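Local coordinates for protein hepatocyte growth factor-regulated tyrosine kinase substrate (Drosophila melanogaster, PDB 1DVP) that acts in endosomal membrane invagination and multivesicular body formation, and dampens tyrosine kinase receptor signalling by promoting degradation of the active receptor, at residues V70-A75 / T151-P156; V163-R168 / Q185-Q190; R181-V186 / R208-C213. One frame throughout, in Å; residues are numbered along the deposited sequence.

Interaction 1: V70-A75 / T151-P156; sequences VKNCGA and TADTAP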
loop_
_atom_site.group_PDB
_atom_site.type_symbol
_atom_site.label_atom_id
_atom_site.label_comp_id
_atom_site.label_asym_id
_atom_site.label_seq_id
_atom_site.Cartn_x
_atom_site.Cartn_y
_atom_site.Cartn_z
ATOM N N VAL A 70 4.133 -12.897 -23.698
ATOM C CA VAL A 70 5.559 -12.727 -23.899
ATOM C C VAL A 70 6.036 -11.978 -22.691
ATOM O O VAL A 70 7.099 -12.247 -22.133
ATOM C CB VAL A 70 5.885 -11.889 -25.174
ATOM C CG1 VAL A 70 7.370 -11.369 -25.119
ATOM C CG2 VAL A 70 5.712 -12.748 -26.402
ATOM N N LYS A 71 5.252 -11.006 -22.268
ATOM C CA LYS A 71 5.657 -10.244 -21.115
ATOM C C LYS A 71 5.498 -10.961 -19.744
ATOM O O LYS A 71 6.334 -10.774 -18.837
ATOM C CB LYS A 71 4.897 -8.932 -21.086
ATOM C CG LYS A 71 5.201 -8.102 -19.890
ATOM C CD LYS A 71 4.856 -6.679 -20.153
ATOM C CE LYS A 71 3.537 -6.337 -19.486
ATOM N NZ LYS A 71 3.218 -4.899 -19.755
ATOM N N ASN A 72 4.438 -11.755 -19.595
ATOM C CA ASN A 72 4.160 -12.410 -18.318
ATOM C C ASN A 72 4.464 -13.890 -18.186
ATOM O O ASN A 72 4.252 -14.450 -17.117
ATOM C CB ASN A 72 2.675 -12.228 -17.940
ATOM C CG ASN A 72 2.314 -10.789 -17.744
ATOM O OD1 ASN A 72 3.146 -9.986 -17.301
ATOM N ND2 ASN A 72 1.089 -10.442 -18.068
ATOM N N CYS A 73 4.935 -14.533 -19.248
ATOM C CA CYS A 73 5.164 -15.969 -19.154
ATOM C C CYS A 73 6.611 -16.521 -19.330
ATOM O O CYS A 73 6.814 -17.734 -19.375
ATOM C CB CYS A 73 4.171 -16.671 -20.092
ATOM S SG CYS A 73 2.412 -16.244 -19.651
ATOM N N GLY A 74 7.582 -15.614 -19.392
ATOM C CA GLY A 74 8.997 -15.970 -19.490
ATOM C C GLY A 74 9.567 -16.792 -20.648
ATOM O O GLY A 74 9.024 -16.868 -21.742
ATOM N N ALA A 75 10.696 -17.429 -20.377
ATOM C CA ALA A 75 11.395 -18.215 -21.390
ATOM C C ALA A 75 10.574 -19.285 -22.085
ATOM O O ALA A 75 10.716 -19.469 -23.286
ATOM C CB ALA A 75 12.674 -18.831 -20.793
ATOM N N THR A 151 8.922 -5.501 -17.664
ATOM C CA THR A 151 8.539 -6.110 -16.394
ATOM C C THR A 151 7.090 -6.594 -16.507
ATOM O O THR A 151 6.235 -5.907 -17.083
ATOM C CB THR A 151 8.638 -5.098 -15.204
ATOM O OG1 THR A 151 7.573 -4.135 -15.287
ATOM C CG2 THR A 151 9.991 -4.372 -15.215
ATOM N N ALA A 152 6.822 -7.778 -15.964
ATOM C CA ALA A 152 5.484 -8.351 -16.008
ATOM C C ALA A 152 4.414 -7.391 -15.482
ATOM O O ALA A 152 4.725 -6.367 -14.836
ATOM C CB ALA A 152 5.447 -9.653 -15.202
ATOM N N ASP A 153 3.158 -7.720 -15.802
ATOM C CA ASP A 153 1.990 -6.974 -15.328
ATOM C C ASP A 153 1.885 -7.279 -13.814
ATOM O O ASP A 153 1.366 -8.313 -13.414
ATOM C CB ASP A 153 0.696 -7.477 -16.008
ATOM C CG ASP A 153 0.589 -7.084 -17.482
ATOM O OD1 ASP A 153 0.036 -7.890 -18.262
ATOM O OD2 ASP A 153 1.037 -5.976 -17.860
ATOM N N THR A 154 2.422 -6.420 -12.969
ATOM C CA THR A 154 2.307 -6.637 -11.519
ATOM C C THR A 154 2.491 -5.288 -10.850
ATOM O O THR A 154 3.348 -4.498 -11.258
ATOM C CB THR A 154 3.369 -7.656 -10.956
ATOM O OG1 THR A 154 3.126 -8.974 -11.484
ATOM C CG2 THR A 154 3.289 -7.712 -9.427
ATOM N N ALA A 155 1.653 -5.019 -9.858
ATOM C CA ALA A 155 1.694 -3.756 -9.114
ATOM C C ALA A 155 3.056 -3.521 -8.453
ATOM O O ALA A 155 3.563 -4.380 -7.729
ATOM C CB ALA A 155 0.590 -3.746 -8.056
ATOM N N PRO A 156 3.651 -2.336 -8.674
ATOM C CA PRO A 156 4.958 -2.011 -8.085
ATOM C C PRO A 156 4.865 -2.116 -6.547
ATOM O O PRO A 156 3.752 -2.027 -5.990
ATOM C CB PRO A 156 5.153 -0.566 -8.500
ATOM C CG PRO A 156 3.759 -0.017 -8.227
ATOM C CD PRO A 156 2.892 -1.097 -8.940
#
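Asn72, at the C-terminal end of helix 56-72, faces the irregular chain of 151-156 at Ala152, their CA atoms 4.9 Å apart, so that the end of a helix meets an extended segment. The helix belongs to the VHS domain, a superhelix of packed helices. The other partner lies in the long loop between helix 125-135 and strand 178-179, on the way to the zinc-binding cysteines, so the contact fastens this loop to the last turn of helix 56-72.

Asn72 carries the contact with a two-point grip on Asp153. Its OD1 accepts from the backbone N of Asp153 at 2.7 Å, in a nearly straight bond (166°). On the other branch of the same amide, ND2 donates to Asp153 OD1 at 2.8 Å. This acceptor lies close to the amide plane, yet it is met from above the plane of the carboxylate, the two planes being turned 69° apart. Asparagine suits this place because one short side chain offers both an acceptor and a donor, and using both fixes the rotation of the amide in a buried spot. OD1 also presses against the methyl of Ala152, where a small side chain lets the chain come close.

Lys71 adds a charged partner for the aspartate. With CG pointing opposite the backbone N (chi1 177°), its chain runs out over the carbonyl O of Thr151, which lies 3.5 Å from CD, and bends at chi3 to cross the Asp153 side chain nearly at a right angle. The aspartate thus divides its two oxygens between neighbours on the helix. Phe173 of the second subunit packs on Asn72, Ala152 and Asp153, while Cys30 of helix 23-34 touches Asn72. The remaining carboxylate oxygen, Asp153 OD2, forms a salt bridge with Lys71 NZ at 3.1 Å.

Interaction 2: V163-R168 / Q185-Q190; sequences VCHRCR and QVFCGQ. With ZN (zinc ion), chain B.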
loop_
_atom_site.group_PDB
_atom_site.type_symbol
_atom_site.label_atom_id
_atom_site.label_comp_id
_atom_site.label_asym_id
_atom_site.label_seq_id
_atom_site.Cartn_x
_atom_site.Cartn_y
_atom_site.Cartn_z
ATOM N N VAL A 163 7.884 12.796 3.067
ATOM C CA VAL A 163 7.302 13.896 2.338
ATOM C C VAL A 163 6.538 13.348 1.160
ATOM O O VAL A 163 6.806 12.227 0.684
ATOM C CB VAL A 163 8.362 14.969 1.877
ATOM C CG1 VAL A 163 9.105 15.458 3.079
ATOM C CG2 VAL A 163 9.319 14.446 0.774
ATOM N N CYS A 164 5.535 14.089 0.711
ATOM C CA CYS A 164 4.758 13.642 -0.458
ATOM C C CYS A 164 5.664 13.592 -1.704
ATOM O O CYS A 164 6.230 14.603 -2.026
ATOM C CB CYS A 164 3.640 14.607 -0.782
ATOM S SG CYS A 164 3.031 14.335 -2.475
ATOM N N HIS A 165 5.732 12.450 -2.429
ATOM C CA HIS A 165 6.633 12.304 -3.577
ATOM C C HIS A 165 6.503 13.433 -4.629
ATOM O O HIS A 165 7.493 13.888 -5.209
ATOM C CB HIS A 165 6.354 10.955 -4.270
ATOM C CG HIS A 165 7.333 10.592 -5.351
ATOM N ND1 HIS A 165 8.666 10.337 -5.095
ATOM C CD2 HIS A 165 7.165 10.418 -6.683
ATOM C CE1 HIS A 165 9.278 10.030 -6.223
ATOM N NE2 HIS A 165 8.390 10.075 -7.203
ATOM N N ARG A 166 5.278 13.875 -4.869
ATOM C CA ARG A 166 5.074 14.886 -5.866
ATOM C C ARG A 166 5.313 16.323 -5.425
ATOM O O ARG A 166 6.178 17.028 -5.999
ATOM C CB ARG A 166 3.651 14.760 -6.496
ATOM C CG ARG A 166 3.425 15.662 -7.757
ATOM C CD ARG A 166 2.008 15.465 -8.321
ATOM N NE ARG A 166 1.698 16.118 -9.617
ATOM C CZ ARG A 166 2.116 15.692 -10.823
ATOM N NH1 ARG A 166 2.908 14.627 -10.975
ATOM N NH2 ARG A 166 1.651 16.288 -11.912
ATOM N N CYS A 167 4.583 16.764 -4.399
ATOM C CA CYS A 167 4.709 18.178 -4.014
ATOM C C CYS A 167 5.710 18.452 -2.913
ATOM O O CYS A 167 6.058 19.595 -2.674
ATOM C CB CYS A 167 3.328 18.708 -3.637
ATOM S SG CYS A 167 2.716 18.210 -1.974
ATOM N N ARG A 168 6.188 17.393 -2.267
ATOM C CA ARG A 168 7.139 17.451 -1.175
ATOM C C ARG A 168 6.585 17.977 0.133
ATOM O O ARG A 168 7.345 18.244 1.064
ATOM C CB ARG A 168 8.403 18.266 -1.549
ATOM C CG ARG A 168 8.976 17.943 -2.949
ATOM C CD ARG A 168 9.236 16.428 -3.154
ATOM N NE ARG A 168 10.355 15.937 -2.382
ATOM C CZ ARG A 168 10.752 14.659 -2.382
ATOM N NH1 ARG A 168 10.098 13.774 -3.131
ATOM N NH2 ARG A 168 11.787 14.266 -1.654
ATOM N N GLN A 185 4.421 4.870 -4.934
ATOM C CA GLN A 185 4.988 5.935 -4.068
ATOM C C GLN A 185 3.935 6.443 -3.084
ATOM O O GLN A 185 2.733 6.155 -3.284
ATOM C CB GLN A 185 5.469 7.131 -4.911
ATOM C CG GLN A 185 6.903 6.902 -5.389
ATOM C CD GLN A 185 7.876 7.003 -4.216
ATOM O OE1 GLN A 185 7.530 7.417 -3.051
ATOM N NE2 GLN A 185 9.082 6.662 -4.491
ATOM N N VAL A 186 4.385 7.220 -2.076
ATOM C CA VAL A 186 3.493 7.798 -1.048
ATOM C C VAL A 186 3.372 9.253 -1.453
ATOM O O VAL A 186 4.354 9.823 -1.940
ATOM C CB VAL A 186 4.037 7.745 0.428
ATOM C CG1 VAL A 186 3.919 6.299 0.984
ATOM C CG2 VAL A 186 5.472 8.179 0.461
ATOM N N PHE A 187 2.160 9.778 -1.271
ATOM C CA PHE A 187 1.747 11.138 -1.599
ATOM C C PHE A 187 0.729 11.622 -0.562
ATOM O O PHE A 187 0.139 10.800 0.202
ATOM C CB PHE A 187 1.011 11.159 -2.961
ATOM C CG PHE A 187 1.791 10.544 -4.105
ATOM C CD1 PHE A 187 1.877 9.155 -4.286
ATOM C CD2 PHE A 187 2.419 11.367 -5.036
ATOM C CE1 PHE A 187 2.578 8.590 -5.379
ATOM C CE2 PHE A 187 3.117 10.838 -6.109
ATOM C CZ PHE A 187 3.201 9.418 -6.288
ATOM N N CYS A 188 0.519 12.941 -0.558
ATOM C CA CYS A 188 -0.475 13.564 0.291
ATOM C C CYS A 188 -1.836 13.286 -0.430
ATOM O O CYS A 188 -1.883 12.819 -1.557
ATOM C CB CYS A 188 -0.262 15.082 0.396
ATOM S SG CYS A 188 -0.461 15.957 -1.186
ATOM N N GLY A 189 -2.920 13.509 0.282
ATOM C CA GLY A 189 -4.252 13.276 -0.249
ATOM C C GLY A 189 -4.551 14.194 -1.449
ATOM O O GLY A 189 -5.159 13.735 -2.402
ATOM N N GLN A 190 -4.103 15.458 -1.434
ATOM C CA GLN A 190 -4.354 16.328 -2.572
ATOM C C GLN A 190 -3.574 15.947 -3.805
ATOM O O GLN A 190 -3.983 16.321 -4.870
ATOM C CB GLN A 190 -4.094 17.831 -2.268
ATOM C CG GLN A 190 -4.815 18.241 -1.059
ATOM C CD GLN A 190 -4.372 19.603 -0.631
ATOM O OE1 GLN A 190 -4.790 20.607 -1.210
ATOM N NE2 GLN A 190 -3.476 19.655 0.329
HETATM ZN ZN ZN B . 1.340 16.199 -2.462
#
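The first zinc site of the FYVE finger joins these segments: Cys164 and Cys167 form one CxxC pair, and Cys188 opens the second, completed by Cys191. Their thiolates reach the zinc ion at 2.5 Å from Cys164 SG, 2.5 Å from Cys167 SG and 2.2 Å from Cys188 SG. Cys164 SG also accepts two backbone bonds, from Cys167 N within its own turn and from Cys188 N across the contact, each at 3.5 Å. The bond within the turn is that of a zinc knuckle, and the one from Cys188 adds a link across; together the two N-H groups would offset part of the sulfur's negative charge.

Beside the metal, His165 N donates to Val186 O at 3.0 Å, tying the knuckle to the strand. The imidazole swings out opposite its own backbone N (chi1 -172°) and lies flat on the folded side chain of Gln185: the amide and ring planes are only 7° apart, and Gln185 CG sits over the ring centre. A glutamine bent at chi2 provides both a methylene and a flat amide for this. His165 CB in turn rests on one face of the Phe187 ring, 3.7 Å from CE2, while CB of Arg166 meets that ring at its edge.

Phe187 is the buried hydrophobic piece between the sites, touching Cys180 and Cys210 of the second cluster, and its backbone pairs with His178 in the small antiparallel sheet of strands 178-179 and 186-187.

Interaction 3: R181-V186 / R208-C213; sequences RNCGQV and RVCDGC. With ZN (zinc ion), chain C; CIT (citric acid), chain D.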
loop_
_atom_site.group_PDB
_atom_site.type_symbol
_atom_site.label_atom_id
_atom_site.label_comp_id
_atom_site.label_asym_id
_atom_site.label_seq_id
_atom_site.Cartn_x
_atom_site.Cartn_y
_atom_site.Cartn_z
ATOM N N ARG A 181 -1.686 3.448 -6.264
ATOM C CA ARG A 181 -1.686 2.033 -6.649
ATOM C C ARG A 181 -0.984 1.755 -7.985
ATOM O O ARG A 181 -0.724 0.604 -8.280
ATOM C CB ARG A 181 -3.120 1.527 -6.711
ATOM C CG ARG A 181 -3.663 1.162 -5.418
ATOM C CD ARG A 181 -3.829 2.310 -4.476
ATOM N NE ARG A 181 -4.641 1.866 -3.341
ATOM C CZ ARG A 181 -4.778 2.488 -2.180
ATOM N NH1 ARG A 181 -4.158 3.638 -1.891
ATOM N NH2 ARG A 181 -5.571 1.924 -1.267
ATOM N N ASN A 182 -0.690 2.771 -8.809
ATOM C CA ASN A 182 0.026 2.541 -10.054
ATOM C C ASN A 182 1.549 2.562 -9.895
ATOM O O ASN A 182 2.235 1.707 -10.483
ATOM C CB ASN A 182 -0.328 3.590 -11.140
ATOM C CG ASN A 182 0.187 3.191 -12.528
ATOM O OD1 ASN A 182 0.887 3.967 -13.203
ATOM N ND2 ASN A 182 -0.139 1.966 -12.957
ATOM N N CYS A 183 2.110 3.502 -9.121
ATOM C CA CYS A 183 3.591 3.533 -9.014
ATOM C C CYS A 183 4.103 3.125 -7.640
ATOM O O CYS A 183 5.291 2.977 -7.445
ATOM C CB CYS A 183 4.153 4.923 -9.372
ATOM S SG CYS A 183 3.640 6.323 -8.292
ATOM N N GLY A 184 3.194 2.981 -6.675
ATOM C CA GLY A 184 3.625 2.561 -5.337
ATOM C C GLY A 184 4.247 3.636 -4.440
ATOM O O GLY A 184 4.596 3.346 -3.307
ATOM N N GLN A 185 4.421 4.870 -4.934
ATOM C CA GLN A 185 4.988 5.935 -4.068
ATOM C C GLN A 185 3.935 6.443 -3.084
ATOM O O GLN A 185 2.733 6.155 -3.284
ATOM C CB GLN A 185 5.469 7.131 -4.911
ATOM C CG GLN A 185 6.903 6.902 -5.389
ATOM C CD GLN A 185 7.876 7.003 -4.216
ATOM O OE1 GLN A 185 7.530 7.417 -3.051
ATOM N NE2 GLN A 185 9.082 6.662 -4.491
ATOM N N VAL A 186 4.385 7.220 -2.076
ATOM C CA VAL A 186 3.493 7.798 -1.048
ATOM C C VAL A 186 3.372 9.253 -1.453
ATOM O O VAL A 186 4.354 9.823 -1.940
ATOM C CB VAL A 186 4.037 7.745 0.428
ATOM C CG1 VAL A 186 3.919 6.299 0.984
ATOM C CG2 VAL A 186 5.472 8.179 0.461
ATOM N N ARG A 208 -7.121 4.645 -5.868
ATOM C CA ARG A 208 -6.360 5.899 -5.737
ATOM C C ARG A 208 -5.066 5.901 -6.590
ATOM O O ARG A 208 -4.354 4.921 -6.556
ATOM C CB ARG A 208 -6.008 6.085 -4.247
ATOM C CG ARG A 208 -5.077 7.287 -3.980
ATOM C CD ARG A 208 -4.512 7.245 -2.584
ATOM N NE ARG A 208 -5.588 7.240 -1.605
ATOM C CZ ARG A 208 -6.256 8.310 -1.192
ATOM N NH1 ARG A 208 -5.969 9.501 -1.669
ATOM N NH2 ARG A 208 -7.196 8.183 -0.278
ATOM N N VAL A 209 -4.806 6.965 -7.389
ATOM C CA VAL A 209 -3.567 7.098 -8.148
ATOM C C VAL A 209 -3.017 8.560 -7.971
ATOM O O VAL A 209 -3.760 9.473 -7.653
ATOM C CB VAL A 209 -3.756 6.836 -9.661
ATOM C CG1 VAL A 209 -4.090 5.356 -9.926
ATOM C CG2 VAL A 209 -4.882 7.679 -10.230
ATOM N N CYS A 210 -1.732 8.771 -8.173
ATOM C CA CYS A 210 -1.159 10.104 -8.083
ATOM C C CYS A 210 -1.403 10.843 -9.434
ATOM O O CYS A 210 -1.747 10.242 -10.476
ATOM C CB CYS A 210 0.349 10.011 -7.791
ATOM S SG CYS A 210 1.283 9.522 -9.200
ATOM N N ASP A 211 -1.203 12.150 -9.395
ATOM C CA ASP A 211 -1.404 12.998 -10.558
ATOM C C ASP A 211 -0.527 12.604 -11.720
ATOM O O ASP A 211 -1.006 12.497 -12.800
ATOM C CB ASP A 211 -1.208 14.474 -10.158
ATOM C CG ASP A 211 -2.379 14.971 -9.351
ATOM O OD1 ASP A 211 -3.423 14.337 -9.459
ATOM O OD2 ASP A 211 -2.297 15.965 -8.626
ATOM N N GLY A 212 0.754 12.372 -11.490
ATOM C CA GLY A 212 1.629 11.952 -12.577
ATOM C C GLY A 212 1.135 10.693 -13.287
ATOM O O GLY A 212 1.140 10.628 -14.523
ATOM N N CYS A 213 0.735 9.676 -12.503
ATOM C CA CYS A 213 0.214 8.394 -13.050
ATOM C C CYS A 213 -1.134 8.591 -13.735
ATOM O O CYS A 213 -1.371 8.046 -14.788
ATOM C CB CYS A 213 0.087 7.322 -11.926
ATOM S SG CYS A 213 1.726 6.691 -11.486
HETATM ZN ZN ZN C . 1.608 7.132 -9.163
HETATM C C1 CIT D . -7.259 2.997 2.278
HETATM O O1 CIT D . -8.178 3.669 1.710
HETATM O O2 CIT D . -7.359 1.629 1.945
HETATM C C2 CIT D . -6.022 3.466 3.236
HETATM C C3 CIT D . -4.805 3.582 2.304
HETATM O O7 CIT D . -4.453 2.377 1.612
HETATM C C4 CIT D . -3.435 3.964 2.881
HETATM C C5 CIT D . -2.367 3.928 1.828
HETATM O O3 CIT D . -2.537 4.080 0.593
HETATM O O4 CIT D . -1.147 3.648 2.316
HETATM C C6 CIT D . -5.180 4.866 1.474
HETATM O O5 CIT D . -5.145 5.979 1.915
HETATM O O6 CIT D . -5.531 4.823 0.252
#
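Arg181 and Arg208 send their guanidinium groups to one anion, a citrate probably taken from the crystallisation liquor. Citrate O6 lies between them, accepting from Arg181 NH1 at 2.8 Å and from Arg208 NE at 3.0 Å. Arg181 NH1 lies in the plane of the Arg208 guanidinium, at its edge, and a bend at chi3 (-58°) in Arg208 turns NE toward the carboxylate. The shared anion would offset the charge of the two arginines, and each also has a partner within the protein: His179 O for Arg181 NH1, Thr192 OG1 for Arg208 NH1. Behind the side chains, Arg181 N donates to Arg208 O at 3.1 Å, almost straight (174°).

Arg181 closes the RKHHCR sequence and Arg208 opens the RVC sequence of the FYVE domain, basic motifs that bind phosphatidylinositol 3-phosphate in this family; the citrate, also held by His178, His179 and Arg181 of the second subunit, is consistent with such a pocket.

On the far side of the backbone, Cys183, Cys210 and Cys213 converge on the second zinc ion, with Cys180 as fourth ligand. Cys210 is the N-cap of helix 211-219, its SG accepting from Cys213 N at 3.4 Å. Asn182 CB packs 3.7 Å from Cys213 SG.

Interactions 2 and 3 lie in the same FYVE finger, their centres 9 Å apart, and share Gln185 and Val186. Because the cysteine pairs alternate along the chain between the two zinc ions, they make the cross-brace arrangement of the RING and FYVE group; Phe187 CZ of interaction 2 packs 3.3 Å from Cys210 CB of interaction 3. Interaction 1 stands apart at the VHS surface, 20 Å from interaction 3 and 28 Å from interaction 2, centre to centre. Its 151-156 chain nevertheless reaches the second zinc loop, where Pro156 CG lies 3.2 Å from Asn182 O. Of the three, interaction 3 is the one that bonds the citrate, a site it shares with the second subunit.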